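Local coordinates for Mll7089 protein (Mesorhizobium loti, PDB 2OZ8) that is of unknown function but belongs to the mandelate racemase branch of the enolase superfamily, probably binding magnesium and acting as a hydro-lyase, at residues S138-H143 with K165-H170; A105-L110 with Q275-M280; R130-A135 with Y337-D342; F13-D18 with D29-A34; A267-V272 with P292-N297. All blocks are in the same frame, centred on the assembly; numbering follows the deposited sequence. Where two conformers were deposited one is given.

In the fold
Contacts 1, 3 and 5 all lie on one barrel sheet. Contact 5 joins its sixth and seventh parallel strands and is the most buried, with nine of ten touching residues buried. Contact 1 joins the first two strands where they open into loops, so backbone pairing soon gives way to side-chain and water bonds. Contact 3 adds an antiparallel strand to the first barrel strand and is partly exposed; an arginine-tyrosine stack lies on one of its faces. Contact 4 belongs to a separate antiparallel sheet and combines a regular ladder with a buried phenylalanine. Contact 2, partly buried, joins two helices through a glutamine; its Val279 touches Val272 of contact 5.

Contact 1 (S138-H143 with K165-H170); sequences SGLDFH and KIKVGH. With SO4 (sulfate ion), chain D.
Lys165 O is gripped twice: Gly139 N donates to it at 3.3 Å, and a water donates over 3.1 Å from its O to Lys165 O. The same water O accepts from Leu140 N at 2.9 Å and donates to Ser138 OG, whose stronger partner is Glu317. As the strands part, Asp141 takes over the pairing. A chi1 of 56° turns its carboxylate so that OD1 accepts from Lys167 N at 3.1 Å, on the syn side. These bonds tie the ends of the first and second strands of the enolase-type barrel, where Lys165 and Lys167 form the Lys-x-Lys pattern known from mandelate racemase relatives. Both amines bond outside the two segments: Lys165 NZ forms salt bridges with Glu224 and Glu317, and Lys167 NZ with Asp196. Farther along, the rings of Phe142 and His170 form an offset stack with planes 15° apart and centroids separated by 3.9 Å. His170 ND1 also makes a weak, bent bond to O4 of a sulfate, probably from the crystallisation liquor. An alanine in place of His170 would probably leave the Phe142 face without its stacking partner and the sulfate without this donor. Backbone N atoms of Gly169 and His170 donate to the carboxylate of Asp176.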
# COMPACT_ATOMS: atom_id res chain seq x y z
N SER A 138 15.96 -7.64 -36.86
CA SER A 138 14.56 -7.69 -36.55
C SER A 138 13.75 -7.81 -37.82
O SER A 138 13.80 -6.96 -38.69
CB SER A 138 14.21 -6.43 -35.78
OG SER A 138 12.85 -6.34 -35.54
N GLY A 139 12.98 -8.86 -37.93
CA GLY A 139 12.39 -9.26 -39.18
C GLY A 139 11.08 -8.60 -39.49
O GLY A 139 10.76 -8.44 -40.66
N LEU A 140 10.32 -8.17 -38.46
CA LEU A 140 8.96 -7.60 -38.66
C LEU A 140 8.18 -8.60 -39.53
O LEU A 140 7.49 -8.25 -40.49
CB LEU A 140 9.03 -6.18 -39.29
CG LEU A 140 10.04 -5.17 -38.68
CD1 LEU A 140 10.08 -3.82 -39.42
CD2 LEU A 140 9.81 -4.91 -37.15
N ASP A 141 8.35 -9.87 -39.15
CA ASP A 141 8.21 -11.04 -40.05
C ASP A 141 6.95 -11.78 -39.86
O ASP A 141 6.87 -12.88 -40.31
CB ASP A 141 9.31 -12.07 -39.75
CG ASP A 141 9.29 -12.51 -38.26
OD1 ASP A 141 9.86 -11.75 -37.47
OD2 ASP A 141 8.66 -13.55 -37.89
N PHE A 142 5.98 -11.22 -39.18
CA PHE A 142 4.79 -11.98 -38.87
C PHE A 142 4.05 -12.45 -40.13
O PHE A 142 3.38 -13.48 -40.13
CB PHE A 142 3.85 -11.14 -38.01
CG PHE A 142 2.73 -11.91 -37.40
CD1 PHE A 142 2.94 -12.66 -36.21
CD2 PHE A 142 1.48 -11.93 -38.01
CE1 PHE A 142 1.91 -13.40 -35.60
CE2 PHE A 142 0.41 -12.65 -37.43
CZ PHE A 142 0.62 -13.41 -36.22
N HIS A 143 4.16 -11.70 -41.22
CA HIS A 143 3.35 -11.99 -42.40
C HIS A 143 4.17 -12.66 -43.47
O HIS A 143 3.62 -13.15 -44.46
CB HIS A 143 2.71 -10.72 -42.91
CG HIS A 143 1.68 -10.19 -41.97
ND1 HIS A 143 0.52 -10.87 -41.69
CD2 HIS A 143 1.65 -9.06 -41.22
CE1 HIS A 143 -0.19 -10.18 -40.81
NE2 HIS A 143 0.48 -9.08 -40.51
N LYS A 165 15.35 -10.93 -33.62
CA LYS A 165 14.02 -10.78 -33.05
C LYS A 165 12.96 -11.13 -34.07
O LYS A 165 12.98 -10.64 -35.20
CB LYS A 165 13.77 -9.36 -32.56
CG LYS A 165 12.47 -9.21 -31.78
CD LYS A 165 11.77 -7.84 -32.04
CE LYS A 165 12.47 -6.72 -31.37
NZ LYS A 165 11.81 -5.38 -31.41
N ILE A 166 12.02 -11.98 -33.65
CA ILE A 166 10.92 -12.40 -34.45
C ILE A 166 9.61 -12.02 -33.80
O ILE A 166 9.56 -11.79 -32.57
CB ILE A 166 10.96 -13.92 -34.72
CG1 ILE A 166 10.81 -14.71 -33.42
CG2 ILE A 166 12.28 -14.26 -35.50
CD1 ILE A 166 10.71 -16.21 -33.60
N LYS A 167 8.58 -11.96 -34.63
CA LYS A 167 7.22 -11.62 -34.22
C LYS A 167 6.45 -12.84 -33.93
O LYS A 167 6.48 -13.76 -34.72
CB LYS A 167 6.48 -10.84 -35.31
CG LYS A 167 7.18 -9.55 -35.68
CD LYS A 167 7.19 -8.53 -34.59
CE LYS A 167 7.73 -7.18 -35.06
NZ LYS A 167 8.01 -6.24 -33.90
N VAL A 168 5.74 -12.85 -32.81
CA VAL A 168 4.92 -14.00 -32.45
C VAL A 168 3.55 -13.50 -32.12
O VAL A 168 3.25 -12.34 -32.36
CB VAL A 168 5.52 -14.85 -31.28
CG1 VAL A 168 6.88 -15.46 -31.72
CG2 VAL A 168 5.66 -14.02 -30.03
N GLY A 169 2.70 -14.35 -31.54
CA GLY A 169 1.35 -13.95 -31.20
C GLY A 169 0.29 -14.54 -32.10
O GLY A 169 -0.85 -14.11 -32.03
N HIS A 170 0.67 -15.52 -32.94
CA HIS A 170 -0.32 -16.33 -33.68
C HIS A 170 -1.39 -16.91 -32.78
O HIS A 170 -1.08 -17.39 -31.67
CB HIS A 170 0.35 -17.49 -34.46
CG HIS A 170 0.97 -17.03 -35.73
ND1 HIS A 170 0.25 -16.86 -36.89
CD2 HIS A 170 2.22 -16.56 -35.98
CE1 HIS A 170 1.03 -16.33 -37.81
NE2 HIS A 170 2.23 -16.14 -37.29
S SO4 D . -3.14 -15.25 -36.66
O1 SO4 D . -2.96 -13.79 -36.65
O2 SO4 D . -3.22 -15.61 -35.24
O3 SO4 D . -4.38 -15.72 -37.32
O4 SO4 D . -2.03 -15.90 -37.39
O HOH W 1 11.11 -8.15 -35.64

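Contact 2 (A105-L110 with Q275-M280); sequences AVQVAL and QVTDVM
The amide of Gln107 and the carboxylate of Asp278 meet with their planes 89° apart. At the edge of the amide, Gln107 NE2 donates in its own plane to Asp278 OD1 over 2.8 Å, almost straight, yet it reaches that oxygen from above the carboxylate plane, 53° out of it. At the other end of the amide, Asp278 N donates to Gln107 OE1 at 3.2 Å, tilted from the carbonyl plane. One amide therefore engages both the backbone and the side chain of Asp278, which fixes its rotation. The Gln107 chain reaches this far because it runs extended beyond CG. Its oxygen lies at the start of helix 276-280, where Gln275 holds the N-cap position and the N-H groups of the first turn point back along the axis, a setting likely to polarise the amide. An alanine at Gln107 would probably leave Asp278 N and OD1 without these mates and open a gap against Thr277. Away from the amide, Val108 CG2 and Val276 CG2 touch at 4.0 Å. Two further polar atoms bond to helix 103-118: Thr277 OG1 with Trp111 NE1, and Asp278 OD2 with His103 NE2. The axes of 105-110 and 276-280 lie 88° apart and approach to 9.2 Å. Helix 103-118 rests on Leu36 and Leu38 of strand 27-40, whereas helix 276-289, between the sixth and seventh barrel strands, packs on Met306 of helix 304-309.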
# COMPACT_ATOMS: atom_id res chain seq x y z
N ALA A 105 10.10 14.04 -35.46
CA ALA A 105 10.81 14.71 -36.58
C ALA A 105 11.41 16.04 -36.16
O ALA A 105 12.58 16.36 -36.46
CB ALA A 105 9.84 14.92 -37.78
N VAL A 106 10.61 16.82 -35.45
CA VAL A 106 11.08 18.10 -34.94
C VAL A 106 12.27 17.90 -34.03
O VAL A 106 13.24 18.62 -34.18
CB VAL A 106 9.96 18.93 -34.23
CG1 VAL A 106 10.51 20.25 -33.70
CG2 VAL A 106 8.84 19.23 -35.19
N GLN A 107 12.22 16.93 -33.12
CA GLN A 107 13.33 16.74 -32.15
C GLN A 107 14.61 16.25 -32.86
O GLN A 107 15.71 16.69 -32.55
CB GLN A 107 12.95 15.79 -30.99
CG GLN A 107 11.87 16.34 -29.99
CD GLN A 107 11.61 15.43 -28.72
OE1 GLN A 107 12.22 14.37 -28.52
NE2 GLN A 107 10.72 15.88 -27.86
N VAL A 108 14.45 15.35 -33.81
CA VAL A 108 15.55 14.88 -34.62
C VAL A 108 16.17 15.99 -35.48
O VAL A 108 17.39 16.15 -35.50
CB VAL A 108 15.11 13.68 -35.51
CG1 VAL A 108 16.26 13.19 -36.38
CG2 VAL A 108 14.59 12.58 -34.65
N ALA A 109 15.34 16.77 -36.16
CA ALA A 109 15.83 17.90 -36.96
C ALA A 109 16.47 19.00 -36.11
O ALA A 109 17.56 19.46 -36.43
CB ALA A 109 14.73 18.47 -37.79
N LEU A 110 15.82 19.38 -35.01
CA LEU A 110 16.42 20.37 -34.06
C LEU A 110 17.80 19.96 -33.52
O LEU A 110 18.73 20.77 -33.56
CB LEU A 110 15.48 20.69 -32.89
CG LEU A 110 14.25 21.52 -33.21
CD1 LEU A 110 13.45 21.74 -31.97
CD2 LEU A 110 14.69 22.87 -33.90
N GLN A 275 12.57 9.99 -30.30
CA GLN A 275 12.28 11.31 -29.83
C GLN A 275 13.47 11.79 -29.04
O GLN A 275 13.51 11.65 -27.82
CB GLN A 275 11.02 11.35 -28.97
CG GLN A 275 9.78 10.91 -29.70
CD GLN A 275 9.66 9.39 -29.77
OE1 GLN A 275 10.55 8.64 -29.30
NE2 GLN A 275 8.57 8.93 -30.38
N VAL A 276 14.43 12.38 -29.72
CA VAL A 276 15.73 12.64 -29.09
C VAL A 276 15.65 13.24 -27.71
O VAL A 276 16.26 12.70 -26.81
CB VAL A 276 16.70 13.51 -29.92
CG1 VAL A 276 18.07 13.62 -29.19
CG2 VAL A 276 16.83 12.98 -31.30
N THR A 277 14.95 14.35 -27.55
CA THR A 277 14.87 15.01 -26.26
C THR A 277 14.14 14.17 -25.21
O THR A 277 14.59 14.09 -24.06
CB THR A 277 14.15 16.40 -26.36
OG1 THR A 277 14.72 17.19 -27.42
CG2 THR A 277 14.25 17.17 -25.00
N ASP A 278 13.01 13.56 -25.56
CA ASP A 278 12.31 12.68 -24.61
C ASP A 278 13.20 11.51 -24.16
O ASP A 278 13.18 11.15 -22.97
CB ASP A 278 11.02 12.09 -25.16
CG ASP A 278 10.07 13.12 -25.72
OD1 ASP A 278 10.29 14.33 -25.53
OD2 ASP A 278 9.06 12.70 -26.37
N VAL A 279 13.96 10.93 -25.11
CA VAL A 279 14.84 9.78 -24.86
C VAL A 279 15.98 10.08 -23.93
O VAL A 279 16.29 9.28 -23.03
CB VAL A 279 15.38 9.17 -26.17
CG1 VAL A 279 16.45 8.13 -25.90
CG2 VAL A 279 14.23 8.53 -26.95
N MET A 280 16.62 11.24 -24.11
CA MET A 280 17.66 11.63 -23.15
C MET A 280 17.10 11.96 -21.76
O MET A 280 17.75 11.73 -20.74
CB MET A 280 18.55 12.74 -23.70
CG MET A 280 19.27 12.35 -25.01
SD MET A 280 20.43 10.94 -24.98
CE MET A 280 21.58 11.61 -23.77

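Contact 3 (R130-A135 with Y337-D342); sequences RNRVKA and YAYAPD
Arg132 places CG between its backbone N and carbonyl carbon (chi1 82°) and then runs extended to NE, which lifts the guanidinium over the ring of Tyr337. The two planes are only 5° apart, and Arg132 CZ lies 3.8 Å from the Tyr337 ring centroid, over the middle of the face: a stacked cation-pi pair. Within the guanidinium plane, Arg132 NH1 donates to Tyr339 OH at 3.2 Å. Lower down, Arg132 CB makes an off-centre CH-pi contact with the Tyr339 ring, so the arginine is gripped by one tyrosine at its face and by another along its length. Lys134 CG lies 3.6 Å from Tyr337 CE1, while Lys134 NZ forms a salt bridge with Glu314. Underneath, the backbones are antiparallel. Val133 and Ala338 form the hydrogen-bonded pair, with Ala338 N to Val133 O at 2.6 Å and Val133 N to Ala338 O at 2.9 Å. Ala340 N extends the ladder by donating to Asn131 O at 2.9 Å. On the face opposite Arg132 and Tyr339, Val133 CG1 touches Ala338 CB at 3.9 Å, giving that side an apolar surface. It packs on Ala307 and Val304 of helix 304-309. Strand 337-339 thus adds an antiparallel strand to strand 132-138, the first of the barrel, which also pairs in parallel with strands 163-167 and 313-318.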
# COMPACT_ATOMS: atom_id res chain seq x y z
N ARG A 130 31.48 6.57 -26.28
CA ARG A 130 31.74 5.55 -27.25
C ARG A 130 31.06 5.88 -28.56
O ARG A 130 30.31 6.84 -28.66
CB ARG A 130 31.41 4.14 -26.72
CG ARG A 130 29.95 3.87 -26.24
CD ARG A 130 29.90 2.65 -25.23
NE ARG A 130 30.77 2.95 -24.07
CZ ARG A 130 31.58 2.08 -23.46
NH1 ARG A 130 31.64 0.81 -23.86
NH2 ARG A 130 32.34 2.49 -22.44
N ASN A 131 31.37 5.11 -29.58
CA ASN A 131 30.83 5.41 -30.87
C ASN A 131 30.10 4.23 -31.48
O ASN A 131 29.72 4.28 -32.65
CB ASN A 131 31.91 6.04 -31.78
CG ASN A 131 32.69 5.03 -32.58
OD1 ASN A 131 33.06 3.95 -32.07
ND2 ASN A 131 32.95 5.35 -33.86
N ARG A 132 29.88 3.18 -30.70
CA ARG A 132 29.16 2.06 -31.25
C ARG A 132 28.27 1.33 -30.27
O ARG A 132 28.48 1.38 -29.05
CB ARG A 132 30.10 1.08 -31.93
CG ARG A 132 30.75 0.15 -31.02
CD ARG A 132 31.71 -0.71 -31.72
NE ARG A 132 32.32 -1.60 -30.75
CZ ARG A 132 33.10 -2.62 -31.09
NH1 ARG A 132 33.36 -2.84 -32.38
NH2 ARG A 132 33.61 -3.40 -30.14
N VAL A 133 27.29 0.64 -30.84
CA VAL A 133 26.33 -0.16 -30.11
C VAL A 133 26.01 -1.44 -30.87
O VAL A 133 25.99 -1.44 -32.09
CB VAL A 133 25.05 0.67 -29.86
CG1 VAL A 133 24.31 0.98 -31.13
CG2 VAL A 133 24.20 -0.01 -28.82
N LYS A 134 25.78 -2.53 -30.18
CA LYS A 134 25.26 -3.75 -30.80
C LYS A 134 23.93 -3.56 -31.47
O LYS A 134 23.00 -2.90 -30.94
CB LYS A 134 25.08 -4.82 -29.74
CG LYS A 134 26.38 -5.16 -29.04
CD LYS A 134 26.21 -6.38 -28.15
CE LYS A 134 26.32 -5.98 -26.74
NZ LYS A 134 26.43 -7.22 -25.93
N ALA A 135 23.79 -4.20 -32.63
CA ALA A 135 22.56 -4.10 -33.38
C ALA A 135 21.97 -5.50 -33.46
O ALA A 135 22.71 -6.46 -33.58
CB ALA A 135 22.85 -3.50 -34.78
N TYR A 337 27.47 -4.52 -35.15
CA TYR A 337 27.57 -3.26 -34.42
C TYR A 337 27.14 -2.08 -35.27
O TYR A 337 27.52 -1.98 -36.44
CB TYR A 337 28.99 -3.00 -33.95
CG TYR A 337 29.42 -3.80 -32.75
CD1 TYR A 337 29.14 -3.34 -31.47
CD2 TYR A 337 30.18 -4.97 -32.89
CE1 TYR A 337 29.55 -4.04 -30.36
CE2 TYR A 337 30.60 -5.68 -31.78
CZ TYR A 337 30.29 -5.20 -30.53
OH TYR A 337 30.71 -5.88 -29.42
N ALA A 338 26.35 -1.18 -34.67
CA ALA A 338 25.96 0.04 -35.32
C ALA A 338 26.92 1.12 -34.87
O ALA A 338 27.31 1.19 -33.69
CB ALA A 338 24.50 0.42 -35.02
N TYR A 339 27.33 1.95 -35.83
CA TYR A 339 28.32 2.96 -35.57
C TYR A 339 27.76 4.33 -35.74
O TYR A 339 27.23 4.67 -36.81
CB TYR A 339 29.48 2.78 -36.52
CG TYR A 339 30.34 1.58 -36.19
CD1 TYR A 339 31.43 1.70 -35.34
CD2 TYR A 339 30.04 0.32 -36.72
CE1 TYR A 339 32.21 0.61 -35.01
CE2 TYR A 339 30.82 -0.76 -36.40
CZ TYR A 339 31.92 -0.61 -35.58
OH TYR A 339 32.70 -1.69 -35.26
N ALA A 340 27.87 5.13 -34.69
CA ALA A 340 27.52 6.53 -34.81
C ALA A 340 28.69 7.23 -35.50
O ALA A 340 29.82 7.21 -34.99
CB ALA A 340 27.28 7.13 -33.45
N PRO A 341 28.42 7.84 -36.68
CA PRO A 341 29.46 8.42 -37.54
C PRO A 341 30.11 9.67 -36.99
O PRO A 341 29.53 10.35 -36.12
CB PRO A 341 28.69 8.78 -38.82
CG PRO A 341 27.29 8.88 -38.42
CD PRO A 341 27.07 8.03 -37.23
N ASP A 342 31.28 10.00 -37.52
CA ASP A 342 32.05 11.18 -37.09
C ASP A 342 31.77 12.42 -37.94
O ASP A 342 32.57 13.33 -37.99
CB ASP A 342 33.55 10.86 -37.05
CG ASP A 342 34.38 12.00 -36.45
OD1 ASP A 342 33.92 12.64 -35.49
OD2 ASP A 342 35.50 12.27 -36.97

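Contact 4 (F13-D18 with D29-A34); sequences FQFARD and DDVNVA
Strands 13-17 and 30-34 run antiparallel, with Phe13-Val33 and Phe15-Val31 as hydrogen-bonded pairs; Val31 N to Phe15 O, at 2.8 Å, is one rung. With chi1 at 56° the Phe15 ring folds back across the ladder beneath Val31. There Val31 CB lies 3.8 Å from the Phe15 ring centroid, over the face, in a CH-pi contact. Val31 CG2 in turn lies over one face of the Arg17 guanidinium. Arg17 NE donates to Asp30 O at 2.9 Å from well above the carbonyl plane, and Arg17 NH1 bonds Gln321 OE1. On the other face, Gln14 CG lies 3.4 Å from Asn32 OD1. A water donates both to that oxygen and to Phe13 O, 2.7 Å from its own O, and Asn32 OD1 also accepts from Leu57 N. Strand 45-52 continues the sheet on strand 27-40, giving the antiparallel meander of the N-terminal capping domain found in enolase-superfamily enzymes.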
# COMPACT_ATOMS: atom_id res chain seq x y z
N PHE A 13 7.20 11.51 -49.44
CA PHE A 13 7.45 10.22 -50.09
C PHE A 13 6.29 9.20 -49.82
O PHE A 13 5.63 9.20 -48.75
CB PHE A 13 8.78 9.63 -49.62
CG PHE A 13 9.98 10.56 -49.85
CD1 PHE A 13 10.63 10.60 -51.08
CD2 PHE A 13 10.43 11.40 -48.85
CE1 PHE A 13 11.70 11.46 -51.31
CE2 PHE A 13 11.50 12.25 -49.07
CZ PHE A 13 12.14 12.28 -50.30
N GLN A 14 6.02 8.34 -50.79
CA GLN A 14 4.99 7.33 -50.61
C GLN A 14 5.39 6.23 -51.60
O GLN A 14 5.25 6.41 -52.80
CB GLN A 14 3.59 7.86 -50.90
CG GLN A 14 2.46 6.79 -50.75
CD GLN A 14 1.05 7.27 -51.19
OE1 GLN A 14 0.83 8.44 -51.51
NE2 GLN A 14 0.12 6.37 -51.20
N PHE A 15 5.93 5.12 -51.09
CA PHE A 15 6.47 4.06 -51.94
C PHE A 15 6.22 2.65 -51.41
O PHE A 15 6.00 2.46 -50.23
CB PHE A 15 7.95 4.27 -52.18
CG PHE A 15 8.80 4.39 -50.92
CD1 PHE A 15 9.53 3.28 -50.43
CD2 PHE A 15 8.95 5.63 -50.25
CE1 PHE A 15 10.42 3.40 -49.32
CE2 PHE A 15 9.80 5.77 -49.12
CZ PHE A 15 10.54 4.63 -48.66
N ALA A 16 6.25 1.67 -52.32
CA ALA A 16 6.12 0.24 -52.00
C ALA A 16 7.35 -0.26 -51.27
O ALA A 16 8.48 0.22 -51.52
CB ALA A 16 5.88 -0.60 -53.27
N ARG A 17 7.11 -1.21 -50.36
CA ARG A 17 8.18 -1.92 -49.67
C ARG A 17 8.64 -3.10 -50.51
O ARG A 17 7.93 -3.54 -51.40
CB ARG A 17 7.70 -2.42 -48.30
CG ARG A 17 7.57 -1.31 -47.28
CD ARG A 17 6.99 -1.84 -45.96
NE ARG A 17 6.71 -0.76 -45.03
CZ ARG A 17 7.56 -0.33 -44.11
NH1 ARG A 17 8.78 -0.86 -44.00
NH2 ARG A 17 7.20 0.66 -43.30
N ASP A 18 9.83 -3.61 -50.20
CA ASP A 18 10.35 -4.83 -50.81
C ASP A 18 9.78 -6.15 -50.25
O ASP A 18 9.93 -7.19 -50.88
CB ASP A 18 11.89 -4.83 -50.80
CG ASP A 18 12.49 -4.89 -49.39
OD1 ASP A 18 11.91 -4.33 -48.39
OD2 ASP A 18 13.58 -5.52 -49.30
N ASP A 29 2.64 -2.99 -46.57
CA ASP A 29 3.53 -3.16 -47.72
C ASP A 29 3.98 -1.83 -48.40
O ASP A 29 4.60 -1.85 -49.48
CB ASP A 29 2.90 -4.10 -48.72
CG ASP A 29 1.56 -3.64 -49.20
OD1 ASP A 29 1.14 -2.51 -48.90
OD2 ASP A 29 0.89 -4.42 -49.89
N ASP A 30 3.70 -0.69 -47.77
CA ASP A 30 4.13 0.62 -48.28
C ASP A 30 4.74 1.45 -47.15
O ASP A 30 4.69 1.07 -46.01
CB ASP A 30 2.95 1.38 -48.90
CG ASP A 30 1.80 1.61 -47.90
OD1 ASP A 30 2.00 1.36 -46.69
OD2 ASP A 30 0.69 2.02 -48.29
N VAL A 31 5.33 2.58 -47.51
CA VAL A 31 5.99 3.47 -46.59
C VAL A 31 5.44 4.85 -46.87
O VAL A 31 5.38 5.27 -48.02
CB VAL A 31 7.46 3.49 -46.86
CG1 VAL A 31 8.16 4.38 -45.85
CG2 VAL A 31 8.02 2.08 -46.84
N ASN A 32 5.06 5.56 -45.82
CA ASN A 32 4.56 6.91 -45.94
C ASN A 32 5.39 7.82 -45.06
O ASN A 32 5.37 7.65 -43.85
CB ASN A 32 3.11 6.92 -45.51
CG ASN A 32 2.17 6.58 -46.66
OD1 ASN A 32 1.81 7.44 -47.45
ND2 ASN A 32 1.76 5.33 -46.74
N VAL A 33 6.18 8.71 -45.66
CA VAL A 33 7.21 9.45 -44.91
C VAL A 33 7.54 10.77 -45.61
O VAL A 33 7.58 10.84 -46.84
CB VAL A 33 8.49 8.59 -44.65
CG1 VAL A 33 9.25 8.24 -45.95
CG2 VAL A 33 9.41 9.24 -43.68
N ALA A 34 7.71 11.83 -44.80
CA ALA A 34 8.12 13.12 -45.30
C ALA A 34 9.36 13.63 -44.55
O ALA A 34 9.46 13.51 -43.32
CB ALA A 34 6.98 14.12 -45.21
O HOH W 2 3.20 9.58 -47.67

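Contact 5 (A267-V272 with P292-N297); sequences ADILNV and PISIGN
Val272 CG2 packs against Ile295 CD1 at 3.6 Å and against Ile293 CG2 at 3.9 Å, and with Leu270 these residues form the apolar face between the strands. The isoleucines differ in the branch they present: Ile293 uses its short CG2 arm, Ile295 the end of its long one. Val279, Ile282 and Ala286 of helix 276-289 cover this face, as expected in a beta-alpha-beta crossover, here joining the sixth and seventh strands of the barrel. The parallel backbone bonds come next. Leu270 O accepts from Ser294 N at 2.9 Å, Ser294 O accepts from Val272 N at 3.0 Å, and Val272 O accepts from Gly296 N at 2.8 Å. On the barrel-lining face, Asn271 has its CG anti to the backbone N (chi1 -163°), in one of two modelled conformers, which brings ND2 to Ser294. In that conformer Asn271 ND2 donates to Ser294 OG over 2.7 Å, the hydroxyl lying in the amide plane; a water also accepts from ND2. Ser294 OG has a second partner in Asn248 ND2. At the outer end Asp268 OD2 forms a salt bridge with Lys204 of the third subunit. Each face thus has its own chemistry: hydrocarbon seals the strands to their helix, whereas inside the barrel the hydroxyl of Ser294 joins the amides of Asn271, in the conformer given, and Asn248 across neighbouring strands.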
# COMPACT_ATOMS: atom_id res chain seq x y z
N ALA A 267 8.57 -2.98 -15.96
CA ALA A 267 9.46 -3.29 -17.04
C ALA A 267 10.77 -3.74 -16.48
O ALA A 267 11.31 -3.09 -15.59
CB ALA A 267 9.70 -2.03 -17.89
N ASP A 268 11.30 -4.83 -17.00
CA ASP A 268 12.71 -5.13 -16.78
C ASP A 268 13.56 -4.29 -17.71
O ASP A 268 14.68 -3.93 -17.36
CB ASP A 268 13.03 -6.60 -17.04
CG ASP A 268 12.38 -7.53 -16.06
OD1 ASP A 268 12.34 -7.25 -14.85
OD2 ASP A 268 11.92 -8.59 -16.51
N ILE A 269 13.07 -4.01 -18.91
CA ILE A 269 13.80 -3.17 -19.88
C ILE A 269 12.77 -2.18 -20.43
O ILE A 269 11.64 -2.60 -20.66
CB ILE A 269 14.36 -3.94 -21.09
CG1 ILE A 269 15.27 -5.08 -20.68
CG2 ILE A 269 15.14 -2.99 -22.10
CD1 ILE A 269 15.36 -6.08 -21.74
N LEU A 270 13.14 -0.90 -20.60
CA LEU A 270 12.26 0.07 -21.25
C LEU A 270 12.61 0.21 -22.75
O LEU A 270 13.78 0.48 -23.02
CB LEU A 270 12.26 1.42 -20.50
CG LEU A 270 11.49 2.63 -21.11
CD1 LEU A 270 10.01 2.50 -20.88
CD2 LEU A 270 11.96 3.92 -20.50
N ASN A 271 11.69 -0.05 -23.70
CA ASN A 271 11.99 0.23 -25.13
C ASN A 271 11.61 1.66 -25.49
O ASN A 271 10.61 2.18 -25.02
CB ASN A 271 11.29 -0.74 -26.09
CG ASN A 271 11.91 -0.75 -27.52
OD1 ASN A 271 11.23 -0.35 -28.51
ND2 ASN A 271 13.15 -1.25 -27.66
N VAL A 272 12.42 2.30 -26.31
CA VAL A 272 12.12 3.66 -26.74
C VAL A 272 12.44 3.78 -28.21
O VAL A 272 13.05 2.89 -28.77
CB VAL A 272 12.92 4.77 -25.96
CG1 VAL A 272 12.70 4.64 -24.47
CG2 VAL A 272 14.40 4.71 -26.31
N PRO A 292 17.60 -0.71 -17.51
CA PRO A 292 18.21 -0.57 -18.85
C PRO A 292 17.20 -0.17 -19.93
O PRO A 292 16.01 -0.28 -19.72
CB PRO A 292 18.73 -2.00 -19.13
CG PRO A 292 17.82 -2.91 -18.31
CD PRO A 292 17.40 -2.10 -17.11
N ILE A 293 17.67 0.21 -21.11
CA ILE A 293 16.81 0.75 -22.17
C ILE A 293 17.25 0.11 -23.44
O ILE A 293 18.44 -0.11 -23.63
CB ILE A 293 16.95 2.32 -22.29
CG1 ILE A 293 16.18 3.01 -21.16
CG2 ILE A 293 16.53 2.86 -23.67
CD1 ILE A 293 16.28 4.54 -21.16
N SER A 294 16.28 -0.24 -24.30
CA SER A 294 16.65 -0.64 -25.67
C SER A 294 16.09 0.38 -26.64
O SER A 294 15.08 0.95 -26.39
CB SER A 294 16.26 -2.07 -26.02
OG SER A 294 14.88 -2.22 -25.80
N ILE A 295 16.85 0.67 -27.68
CA ILE A 295 16.40 1.52 -28.78
C ILE A 295 15.80 0.67 -29.92
O ILE A 295 16.47 -0.22 -30.49
CB ILE A 295 17.59 2.34 -29.30
CG1 ILE A 295 18.34 3.01 -28.11
CG2 ILE A 295 17.15 3.27 -30.47
CD1 ILE A 295 17.80 4.26 -27.49
N GLY A 296 14.53 0.93 -30.20
CA GLY A 296 13.83 0.31 -31.28
C GLY A 296 14.10 1.03 -32.61
O GLY A 296 14.98 1.93 -32.70
N ASN A 297 13.36 0.59 -33.64
CA ASN A 297 13.47 1.18 -34.97
C ASN A 297 13.34 2.67 -34.89
O ASN A 297 12.38 3.17 -34.32
CB ASN A 297 12.42 0.63 -35.92
CG ASN A 297 12.73 -0.77 -36.33
OD1 ASN A 297 11.86 -1.65 -36.30
ND2 ASN A 297 13.98 -1.01 -36.70
O HOH W 3 15.09 -2.50 -29.32